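Local coordinates for uncharacterized protein (Neosartorya fumigata, PDB 5J5L), which binds lipids, here arachidonic acid in the core of a helical bundle, and is probably a cell-wall mannoprotein antigen recognised by host antibodies, at residues N18-T21 / Q22-E26; D65-S68 / V69-L73; I133-G136 / T137-I140. All blocks are in the same frame, centred on the assembly; numbering follows the deposited sequence.

Contact 1 of 3, residues N18-T21 / Q22-E26; sequences NTLT and QHFNE. With ACD (arachidonic acid), chain B.
Leu20 and Phe24, one turn apart on helix 3-26, form the densely packed side of this contact, which faces the arachidonic acid. Leu20 CB lies 4.0 Å from Phe24 CZ, the two side chains crossing at a slant. One face of the phenyl ring rests over Leu20 O, which is 3.3 Å from Phe24 CG and accepts the backbone bond of Phe24 N at 2.9 Å. With CG turned beside the backbone N (chi1 -58°), the ring projects to the lipid. Its edge meets the ligand: Phe24 CZ is 3.6 Å from C14, and Phe24 CD1 is 3.3 Å from carboxylate oxygen O1. Leu20 CD1 adds a contact of 3.7 Å to C15 of the chain, with Val40 and Leu44 of helix 31-56 beside it.

His23, also a pocket residue, forms one flank, packed on Ala37 and Val40; Thr19 CG2 reaches its imidazole edge, 4.0 Å from CD2, while Thr19 OG1 is hydrogen-bonded to Thr15 O. On the other flank, partly exposed Thr21 faces helix 63-89, its hydroxyl held by Ile17 O and more weakly by Ser83 OG. The solvent side is looser. Exposed Asn25 runs alongside Thr21, with ND2 3.7 Å from Thr21 CG2, and Gln22, exposed too, lays its extended chain back along the preceding turn, beside Asn18 O. This is an amphipathic i to i+4 arrangement, whose apolar stripe lines the arachidonic acid pocket between the helices of the bundle.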
# COMPACT_ATOMS: atom_id res chain seq x y z
N ASN A 18 -7.69 3.48 3.16
CA ASN A 18 -8.43 4.45 3.95
C ASN A 18 -9.34 3.78 4.96
O ASN A 18 -9.50 4.28 6.07
CB ASN A 18 -9.16 5.40 3.02
CG ASN A 18 -8.18 6.30 2.28
OD1 ASN A 18 -7.18 6.76 2.86
ND2 ASN A 18 -8.45 6.55 1.01
N THR A 19 -9.84 2.60 4.63
CA THR A 19 -10.58 1.79 5.59
C THR A 19 -9.67 1.34 6.74
O THR A 19 -10.04 1.45 7.91
CB THR A 19 -11.25 0.59 4.91
OG1 THR A 19 -12.13 1.08 3.89
CG2 THR A 19 -12.02 -0.26 5.91
N LEU A 20 -8.48 0.86 6.44
CA LEU A 20 -7.53 0.50 7.49
C LEU A 20 -7.23 1.65 8.45
O LEU A 20 -7.18 1.47 9.66
CB LEU A 20 -6.20 0.02 6.89
CG LEU A 20 -6.13 -1.45 6.55
CD1 LEU A 20 -4.80 -1.72 5.86
CD2 LEU A 20 -6.25 -2.33 7.78
N THR A 21 -7.00 2.83 7.89
CA THR A 21 -6.71 4.01 8.68
C THR A 21 -7.84 4.28 9.66
O THR A 21 -7.60 4.66 10.82
CB THR A 21 -6.47 5.25 7.79
OG1 THR A 21 -5.37 4.99 6.90
CG2 THR A 21 -6.16 6.48 8.61
N GLN A 22 -9.07 4.12 9.19
CA GLN A 22 -10.24 4.26 10.06
C GLN A 22 -10.20 3.28 11.23
O GLN A 22 -10.52 3.65 12.38
CB GLN A 22 -11.53 4.10 9.27
CG GLN A 22 -11.88 5.27 8.36
CD GLN A 22 -13.16 5.03 7.59
OE1 GLN A 22 -13.34 4.00 6.94
NE2 GLN A 22 -14.08 5.99 7.66
N HIS A 23 -9.83 2.03 10.95
CA HIS A 23 -9.64 1.03 12.00
C HIS A 23 -8.58 1.47 12.99
O HIS A 23 -8.80 1.42 14.21
CB HIS A 23 -9.26 -0.34 11.43
CG HIS A 23 -10.42 -1.10 10.87
ND1 HIS A 23 -11.13 -2.00 11.62
CD2 HIS A 23 -10.98 -1.08 9.65
CE1 HIS A 23 -12.11 -2.50 10.88
NE2 HIS A 23 -12.03 -1.97 9.67
N PHE A 24 -7.43 1.92 12.48
CA PHE A 24 -6.32 2.33 13.36
C PHE A 24 -6.73 3.43 14.32
O PHE A 24 -6.45 3.35 15.51
CB PHE A 24 -5.09 2.80 12.59
CG PHE A 24 -4.53 1.77 11.63
CD1 PHE A 24 -4.69 0.42 11.85
CD2 PHE A 24 -3.83 2.19 10.53
CE1 PHE A 24 -4.17 -0.52 10.97
CE2 PHE A 24 -3.30 1.27 9.65
CZ PHE A 24 -3.48 -0.09 9.86
N ASN A 25 -7.44 4.42 13.81
CA ASN A 25 -7.84 5.58 14.61
C ASN A 25 -8.83 5.24 15.72
O ASN A 25 -8.89 5.94 16.74
CB ASN A 25 -8.37 6.68 13.70
CG ASN A 25 -7.28 7.32 12.86
OD1 ASN A 25 -6.12 7.38 13.27
ND2 ASN A 25 -7.66 7.84 11.71
N GLU A 26 -9.57 4.14 15.55
CA GLU A 26 -10.48 3.63 16.57
C GLU A 26 -9.88 2.58 17.52
O GLU A 26 -10.55 2.20 18.47
CB GLU A 26 -11.70 2.97 15.92
CG GLU A 26 -12.64 3.90 15.18
CD GLU A 26 -13.68 3.15 14.37
OE1 GLU A 26 -13.70 1.89 14.41
OE2 GLU A 26 -14.48 3.82 13.67
C1 ACD B . -6.35 -2.13 14.57
C2 ACD B . -5.11 -2.86 14.11
C3 ACD B . -4.11 -2.96 15.24
C4 ACD B . -3.01 -3.97 14.91
C5 ACD B . -3.61 -5.30 14.52
C6 ACD B . -3.43 -5.92 13.34
C7 ACD B . -2.52 -5.41 12.25
C8 ACD B . -3.29 -4.80 11.08
C9 ACD B . -2.86 -3.74 10.38
C10 ACD B . -1.59 -2.96 10.66
C11 ACD B . -0.47 -3.40 9.75
C12 ACD B . 0.13 -2.65 8.81
C13 ACD B . -0.20 -1.23 8.42
C14 ACD B . -1.25 -1.34 7.33
C15 ACD B . -1.37 -0.49 6.30
C16 ACD B . -0.47 0.70 6.10
C17 ACD B . -0.57 1.16 4.65
C18 ACD B . 0.04 0.16 3.69
C19 ACD B . 0.07 0.70 2.28
C20 ACD B . 0.07 -0.36 1.22
O1 ACD B . -6.32 -0.90 14.43
O2 ACD B . -7.33 -2.75 15.03

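Contact 2 of 3, residues D65-S68 / V69-L73; sequences DSTS and VTNAL
Ser66 and Thr70 make a polar side-chain-to-backbone contact one turn apart near the start of helix 63-89, on its flank toward helix 127-150. Thr70 grips Ser66 O twice. Its backbone N donates at 2.8 Å, and its hydroxyl OG1 donates to the same oxygen, also at 2.8 Å. The two donors arrive from opposite faces of the carbonyl plane, with OG1 standing 40° out of it. The threonine torsion explains the double grip: OG1 sits beside its own N (chi1 -63°), which turns the hydroxyl back along the helix, while CG2 takes the position anti to N. The Thr70 side chain also touches Thr132 and Ile133 of helix 127-150.

Ser66 turns its own hydroxyl the other way, with OG anti to the backbone N (chi1 -176°). That places it 4.1 Å from Thr70 OG1 and in hydrogen bonds with Asp129 OD2 and Thr126 N, where helix 127-150 begins. Val69, on a buried flank, lays CG2 3.4 Å from Asp65 O, and its side chain packs on Leu7, Leu61 and Leu121. Thr67 and Asn71 occupy the exposed face; Asn71 N bonds to Thr67 O at 2.9 Å, while the Thr67 hydroxyl is hydrogen-bonded to Ala63 O. Ala72 N donates to Ser68 O at 3.0 Å.

The buried hydroxyls of Ser66 and Thr70 thus find partners in different ways, one across to the start of helix 127-150 and the residue before it, the other on a carbonyl of its own helix, consistent with polar residues being accommodated at a helix interface.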
# COMPACT_ATOMS: atom_id res chain seq x y z
N ASP A 65 -2.42 6.91 -20.74
CA ASP A 65 -2.61 5.83 -19.76
C ASP A 65 -1.46 5.75 -18.75
O ASP A 65 -1.67 5.49 -17.57
CB ASP A 65 -2.81 4.48 -20.44
CG ASP A 65 -4.18 4.34 -21.11
OD1 ASP A 65 -5.08 5.17 -20.85
OD2 ASP A 65 -4.38 3.39 -21.90
N SER A 66 -0.24 5.94 -19.24
CA SER A 66 0.92 6.01 -18.38
C SER A 66 0.76 7.13 -17.34
O SER A 66 1.01 6.94 -16.14
CB SER A 66 2.18 6.22 -19.21
OG SER A 66 3.32 6.21 -18.39
N THR A 67 0.30 8.30 -17.79
CA THR A 67 0.09 9.42 -16.87
C THR A 67 -0.97 9.04 -15.84
O THR A 67 -0.81 9.27 -14.63
CB THR A 67 -0.35 10.70 -17.62
OG1 THR A 67 0.70 11.09 -18.51
CG2 THR A 67 -0.66 11.84 -16.66
N SER A 68 -2.05 8.42 -16.31
CA SER A 68 -3.14 8.03 -15.43
C SER A 68 -2.65 7.04 -14.37
O SER A 68 -2.92 7.22 -13.19
CB SER A 68 -4.31 7.44 -16.22
OG SER A 68 -4.94 8.39 -17.07
N VAL A 69 -1.91 6.01 -14.78
CA VAL A 69 -1.44 4.99 -13.83
C VAL A 69 -0.40 5.59 -12.87
O VAL A 69 -0.45 5.36 -11.65
CB VAL A 69 -0.89 3.76 -14.59
CG1 VAL A 69 -0.09 2.85 -13.69
CG2 VAL A 69 -2.04 3.00 -15.24
N THR A 70 0.49 6.42 -13.39
CA THR A 70 1.51 7.09 -12.57
C THR A 70 0.87 7.97 -11.50
O THR A 70 1.23 7.91 -10.33
CB THR A 70 2.45 7.95 -13.45
OG1 THR A 70 3.15 7.10 -14.35
CG2 THR A 70 3.46 8.73 -12.63
N ASN A 71 -0.09 8.79 -11.91
CA ASN A 71 -0.75 9.66 -10.96
C ASN A 71 -1.59 8.91 -9.93
O ASN A 71 -1.69 9.35 -8.78
CB ASN A 71 -1.61 10.68 -11.68
CG ASN A 71 -0.79 11.80 -12.29
OD1 ASN A 71 0.43 11.66 -12.49
ND2 ASN A 71 -1.44 12.90 -12.61
N ALA A 72 -2.19 7.81 -10.35
CA ALA A 72 -2.98 7.01 -9.42
C ALA A 72 -2.05 6.37 -8.40
O ALA A 72 -2.37 6.35 -7.21
CB ALA A 72 -3.79 5.95 -10.15
N LEU A 73 -0.90 5.86 -8.85
CA LEU A 73 0.05 5.24 -7.92
C LEU A 73 0.60 6.29 -6.95
O LEU A 73 0.58 6.10 -5.72
CB LEU A 73 1.19 4.56 -8.67
CG LEU A 73 2.25 3.87 -7.81
CD1 LEU A 73 1.63 2.75 -6.98
CD2 LEU A 73 3.35 3.35 -8.70

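Contact 3 of 3, residues I133-G136 / T137-I140; sequences IASG and TQDI
Thr137 and Ile133 meet one turn apart in helix 127-150, where the threonine closes a double hold on the isoleucine carbonyl. Both Thr137 N and Thr137 OG1 lie 2.8 Å from Ile133 O and donate to it, the hydroxyl from 43° out of the carbonyl plane. Having OG1 next to the backbone N (chi1 -58°) brings the hydroxyl back over the preceding turn, and it also comes within 3.8 Å of Ile133 CG2. The same OG1 is hydrogen-bonded to Ser118 OG of helix 100-124, so it links its own backbone to a neighbouring helix. Ile133 itself packs on Ser118 and Gln122 of that helix and on Thr70 and Leu73 of helix 63-89.

Gln138 follows on the exposed side. Its N donates to Ala134 O at 2.9 Å, and its extended chain lies back along the helix, with CG 3.5 Å from Ala134 O and OE1 3.8 Å from Ser135 CA. The Ser135 hydroxyl is itself hydrogen-bonded to Asp131 O.

Asp139 is held less closely by this turn, since its N makes only a weak bond to Ser135 O at 3.4 Å. Its carboxylate is engaged through OD2 in a salt bridge with Lys77 of helix 63-89, a charge pairing between helices near the surface.

Ile140 ends the segment on the buried side. Its N bonds to the carbonyl oxygen of buried Gly136, and CG1 lies 3.4 Å from that same oxygen. Beyond the turn it packs on Lys77 and Ile80, also of helix 63-89. The arrangement is that of an amphipathic bundle helix, with Ile133 and Ile140 two turns apart on its inner side, Gln138 facing solvent, and Thr137 and Asp139 tying it to helices 100-124 and 63-89.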
# COMPACT_ATOMS: atom_id res chain seq x y z
N ILE A 133 7.65 7.38 -11.00
CA ILE A 133 7.16 6.30 -10.16
C ILE A 133 8.24 5.81 -9.20
O ILE A 133 7.97 5.60 -8.01
CB ILE A 133 6.67 5.11 -11.00
CG1 ILE A 133 5.39 5.52 -11.74
CG2 ILE A 133 6.43 3.89 -10.12
CD1 ILE A 133 4.95 4.57 -12.83
N ALA A 134 9.44 5.60 -9.73
CA ALA A 134 10.57 5.18 -8.91
C ALA A 134 10.81 6.16 -7.76
O ALA A 134 10.99 5.74 -6.62
CB ALA A 134 11.81 5.03 -9.76
N SER A 135 10.79 7.45 -8.07
CA SER A 135 10.99 8.49 -7.06
C SER A 135 9.92 8.45 -5.97
O SER A 135 10.25 8.48 -4.78
CB SER A 135 11.02 9.88 -7.70
OG SER A 135 12.08 9.99 -8.64
N GLY A 136 8.65 8.37 -6.36
CA GLY A 136 7.57 8.23 -5.39
C GLY A 136 7.67 6.96 -4.56
O GLY A 136 7.36 6.94 -3.38
N THR A 137 8.10 5.88 -5.20
CA THR A 137 8.25 4.60 -4.51
C THR A 137 9.36 4.66 -3.45
O THR A 137 9.22 4.06 -2.38
CB THR A 137 8.50 3.47 -5.52
OG1 THR A 137 7.40 3.41 -6.44
CG2 THR A 137 8.62 2.12 -4.81
N GLN A 138 10.45 5.36 -3.75
CA GLN A 138 11.49 5.65 -2.74
C GLN A 138 10.88 6.26 -1.47
O GLN A 138 11.25 5.90 -0.35
CB GLN A 138 12.55 6.61 -3.26
CG GLN A 138 13.51 6.05 -4.28
CD GLN A 138 14.57 7.06 -4.63
OE1 GLN A 138 14.44 7.78 -5.61
NE2 GLN A 138 15.58 7.18 -3.78
N ASP A 139 9.94 7.18 -1.66
CA ASP A 139 9.27 7.85 -0.53
C ASP A 139 8.35 6.91 0.23
O ASP A 139 8.30 6.92 1.47
CB ASP A 139 8.47 9.07 -1.04
CG ASP A 139 9.36 10.17 -1.61
OD1 ASP A 139 10.56 10.27 -1.27
OD2 ASP A 139 8.84 10.95 -2.44
N ILE A 140 7.62 6.08 -0.50
CA ILE A 140 6.76 5.07 0.10
C ILE A 140 7.63 4.08 0.89
O ILE A 140 7.32 3.73 2.03
CB ILE A 140 5.93 4.34 -0.98
CG1 ILE A 140 4.90 5.32 -1.59
CG2 ILE A 140 5.24 3.11 -0.40
CD1 ILE A 140 4.13 4.77 -2.78

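In the fold
The three contacts lie on three helices of one all-helical bundle, helices 3-26, 63-89 and 127-150. Contacts 2 and 3 are neighbours, with centres about 13 Å apart, and they touch directly: Leu73 CD2 is 3.4 Å from Ile133 CG2, and Thr70 OG1 is 3.5 Å from Ile133 CD1. Contact 1 stands apart, its centre about 26 Å from that of contact 2 and about 24 Å from that of contact 3. It alone includes pocket residues that touch the arachidonic acid. In contact 3 the side chain of Ile140 is about 6 Å from the bound arachidonic acid. The side chain of Ala72 in contact 2 is about 14 Å from it.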